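Local structure of 1,3-alpha-isomaltosidase (5X3I) at residues Phe226-Trp237 with Tyr273-Phe284. The protein hydrolyses the alpha-1,3-glucosidic linkages of the cyclic tetrasaccharide cyclobis-(1-6)-alpha-nigerosyl, releasing isomaltose inside the cell. The protein carries 1 engineered substitution. Numbering follows the deposited sequence.
Sequences FAHVVGADGNGW and YEGDPATVLTGF
The F226 and F284 rings form an offset stack, centroids 3.8 Å apart and planes 4° from parallel. With chi1 at -176°, the F284 ring points opposite the backbone N, off helix 277-284 and over F226. F226 CB adds a CH-pi contact, 3.9 Å from the F284 ring centroid. Y273 meets the F226 edge (Y273 CE2 to F226 CE1, 4.1 Å), while V280 CG1 and L281 CD1 touch that ring obliquely. Replacing F226 by an alanine would remove the ring, and is likely to leave a face of F284 without its stacking partner and a gap beside Y273 and L281. H228 turns its ring edge to the helix: CE1 lies 3.1 Å from P277 O, in the imidazole plane, and NE2 is hydrogen-bonded to S556 O. V280 points into the interface, CG1 against the H228 ring and CG2 3.7 Å from W237 C. At the polar edge, G275 N gives G236 O a weak, nearly straight hydrogen bond (3.4 Å, 173°), and a water links G236 N with G275 O. D276 caps the helix, OD1 accepting from T279 N and OG1. W237 and E274 form an antiparallel non-hydrogen-bonded pair; R158 forms a salt bridge with E274 and a cation-pi contact with W237. This is a beta-hairpin (223-230 and 237-241) whose second strand pairs antiparallel with 267-274, then a helix running back nearly antiparallel to strand 226-230, as in the galactose mutarotase-like N-terminal domain of family 31 glycosidases.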
# COMPACT_ATOMS: atom_id res chain seq x y z
N PHE A 226 9.71 -3.02 -11.02
CA PHE A 226 9.43 -2.78 -12.43
C PHE A 226 9.44 -1.29 -12.69
O PHE A 226 9.01 -0.53 -11.84
CB PHE A 226 8.08 -3.39 -12.85
CG PHE A 226 7.49 -2.76 -14.10
CD1 PHE A 226 7.79 -3.25 -15.35
CD2 PHE A 226 6.68 -1.64 -14.00
CE1 PHE A 226 7.27 -2.67 -16.49
CE2 PHE A 226 6.15 -1.05 -15.15
CZ PHE A 226 6.46 -1.56 -16.39
N ALA A 227 9.93 -0.88 -13.85
CA ALA A 227 9.89 0.53 -14.21
C ALA A 227 10.00 0.75 -15.72
O ALA A 227 10.53 -0.09 -16.44
CB ALA A 227 11.00 1.29 -13.52
N HIS A 228 9.52 1.90 -16.16
CA HIS A 228 9.73 2.35 -17.52
C HIS A 228 11.09 3.04 -17.61
O HIS A 228 11.46 3.80 -16.72
CB HIS A 228 8.63 3.33 -17.96
CG HIS A 228 7.27 2.72 -18.09
ND1 HIS A 228 6.76 2.29 -19.29
CD2 HIS A 228 6.31 2.49 -17.17
CE1 HIS A 228 5.55 1.80 -19.10
NE2 HIS A 228 5.25 1.91 -17.82
N VAL A 229 11.83 2.78 -18.68
CA VAL A 229 12.95 3.65 -19.01
C VAL A 229 12.55 4.38 -20.28
O VAL A 229 12.55 3.80 -21.37
CB VAL A 229 14.26 2.88 -19.22
CG1 VAL A 229 15.43 3.85 -19.34
CG2 VAL A 229 14.49 1.91 -18.07
N VAL A 230 12.23 5.65 -20.14
CA VAL A 230 11.56 6.38 -21.21
C VAL A 230 12.29 7.66 -21.47
O VAL A 230 12.59 8.41 -20.55
CB VAL A 230 10.07 6.66 -20.85
CG1 VAL A 230 9.95 7.06 -19.39
CG2 VAL A 230 9.50 7.74 -21.74
N GLY A 231 12.57 7.94 -22.74
CA GLY A 231 13.57 8.94 -23.06
C GLY A 231 13.29 9.74 -24.30
O GLY A 231 12.37 9.44 -25.06
N ALA A 232 14.10 10.78 -24.49
CA ALA A 232 13.82 11.84 -25.44
C ALA A 232 13.68 11.38 -26.89
O ALA A 232 12.77 11.82 -27.59
CB ALA A 232 14.90 12.90 -25.34
N ASP A 233 14.57 10.51 -27.33
CA ASP A 233 14.67 10.19 -28.75
C ASP A 233 14.43 8.72 -29.05
O ASP A 233 13.41 8.35 -29.64
CB ASP A 233 16.05 10.60 -29.29
CG ASP A 233 16.50 11.95 -28.77
OD1 ASP A 233 15.66 12.86 -28.66
OD2 ASP A 233 17.70 12.09 -28.46
N GLY A 234 15.38 7.88 -28.64
CA GLY A 234 15.35 6.46 -28.95
C GLY A 234 14.11 5.75 -28.45
O GLY A 234 13.43 6.23 -27.55
N ASN A 235 13.80 4.61 -29.06
CA ASN A 235 12.71 3.77 -28.60
C ASN A 235 12.87 3.41 -27.12
O ASN A 235 13.94 2.96 -26.70
CB ASN A 235 12.63 2.48 -29.43
CG ASN A 235 12.26 2.74 -30.88
OD1 ASN A 235 11.61 3.74 -31.20
ND2 ASN A 235 12.66 1.84 -31.76
N GLY A 236 11.82 3.62 -26.34
CA GLY A 236 11.86 3.37 -24.91
C GLY A 236 11.80 1.90 -24.59
O GLY A 236 11.67 1.05 -25.47
N TRP A 237 11.89 1.58 -23.30
CA TRP A 237 11.86 0.20 -22.85
C TRP A 237 11.50 0.14 -21.37
O TRP A 237 11.24 1.16 -20.74
CB TRP A 237 13.21 -0.49 -23.12
CG TRP A 237 14.41 0.20 -22.52
CD1 TRP A 237 14.99 1.35 -22.94
CD2 TRP A 237 15.19 -0.25 -21.40
NE1 TRP A 237 16.06 1.67 -22.15
CE2 TRP A 237 16.21 0.70 -21.20
CE3 TRP A 237 15.12 -1.35 -20.55
CZ2 TRP A 237 17.15 0.58 -20.17
CZ3 TRP A 237 16.05 -1.47 -19.53
CH2 TRP A 237 17.05 -0.51 -19.35
N TYR A 273 11.32 -5.31 -21.69
CA TYR A 273 10.20 -5.06 -22.60
C TYR A 273 10.54 -3.88 -23.50
O TYR A 273 11.05 -2.88 -23.03
CB TYR A 273 8.91 -4.78 -21.83
CG TYR A 273 8.65 -5.73 -20.68
CD1 TYR A 273 8.27 -7.04 -20.91
CD2 TYR A 273 8.77 -5.30 -19.37
CE1 TYR A 273 8.02 -7.90 -19.86
CE2 TYR A 273 8.52 -6.16 -18.32
CZ TYR A 273 8.15 -7.45 -18.57
OH TYR A 273 7.92 -8.31 -17.53
N GLU A 274 10.23 -4.01 -24.78
CA GLU A 274 10.57 -2.95 -25.73
C GLU A 274 9.33 -2.38 -26.42
O GLU A 274 8.41 -3.12 -26.74
CB GLU A 274 11.55 -3.47 -26.77
CG GLU A 274 12.67 -4.30 -26.16
CD GLU A 274 14.03 -3.94 -26.71
OE1 GLU A 274 15.00 -3.91 -25.92
OE2 GLU A 274 14.13 -3.69 -27.93
N GLY A 275 9.30 -1.07 -26.61
CA GLY A 275 8.23 -0.44 -27.36
C GLY A 275 7.92 0.94 -26.83
O GLY A 275 8.71 1.49 -26.05
N ASP A 276 6.78 1.50 -27.22
CA ASP A 276 6.28 2.72 -26.58
C ASP A 276 5.81 2.33 -25.18
O ASP A 276 5.67 1.14 -24.90
CB ASP A 276 5.17 3.38 -27.42
CG ASP A 276 3.99 2.47 -27.69
OD1 ASP A 276 3.75 1.49 -26.97
OD2 ASP A 276 3.27 2.77 -28.66
N PRO A 277 5.60 3.32 -24.29
CA PRO A 277 5.33 2.97 -22.89
C PRO A 277 4.13 2.02 -22.70
O PRO A 277 4.20 1.15 -21.84
CB PRO A 277 5.05 4.33 -22.25
CG PRO A 277 5.84 5.27 -23.05
CD PRO A 277 5.73 4.77 -24.46
N ALA A 278 3.09 2.16 -23.50
CA ALA A 278 1.94 1.28 -23.39
C ALA A 278 2.31 -0.16 -23.74
O ALA A 278 1.89 -1.09 -23.07
CB ALA A 278 0.79 1.77 -24.27
N THR A 279 3.10 -0.33 -24.80
CA THR A 279 3.52 -1.66 -25.22
C THR A 279 4.47 -2.28 -24.19
O THR A 279 4.44 -3.48 -23.95
CB THR A 279 4.21 -1.62 -26.59
OG1 THR A 279 3.29 -1.09 -27.56
CG2 THR A 279 4.63 -3.02 -27.03
N VAL A 280 5.31 -1.46 -23.57
CA VAL A 280 6.14 -1.93 -22.47
C VAL A 280 5.25 -2.43 -21.33
O VAL A 280 5.46 -3.52 -20.81
CB VAL A 280 7.08 -0.82 -21.95
CG1 VAL A 280 7.66 -1.20 -20.60
CG2 VAL A 280 8.20 -0.56 -22.96
N LEU A 281 4.25 -1.64 -20.97
CA LEU A 281 3.34 -2.04 -19.90
C LEU A 281 2.60 -3.34 -20.26
O LEU A 281 2.42 -4.21 -19.41
CB LEU A 281 2.35 -0.92 -19.59
CG LEU A 281 1.44 -1.11 -18.37
CD1 LEU A 281 2.23 -1.62 -17.17
CD2 LEU A 281 0.75 0.21 -18.06
N THR A 282 2.21 -3.48 -21.52
CA THR A 282 1.50 -4.67 -21.97
C THR A 282 2.33 -5.92 -21.73
O THR A 282 1.83 -6.94 -21.27
CB THR A 282 1.13 -4.58 -23.46
OG1 THR A 282 0.25 -3.47 -23.68
CG2 THR A 282 0.46 -5.86 -23.93
N GLY A 283 3.62 -5.84 -22.05
CA GLY A 283 4.52 -6.95 -21.81
C GLY A 283 4.58 -7.33 -20.33
O GLY A 283 4.50 -8.50 -19.99
N PHE A 284 4.73 -6.33 -19.47
CA PHE A 284 4.71 -6.54 -18.02
C PHE A 284 3.40 -7.21 -17.59
O PHE A 284 3.41 -8.25 -16.94
CB PHE A 284 4.91 -5.21 -17.29
CG PHE A 284 5.01 -5.32 -15.79
CD1 PHE A 284 5.82 -6.27 -15.19
CD2 PHE A 284 4.31 -4.44 -14.97
CE1 PHE A 284 5.92 -6.34 -13.81
CE2 PHE A 284 4.40 -4.52 -13.60
CZ PHE A 284 5.20 -5.47 -13.02
O HOH W 1 9.07 4.10 -27.76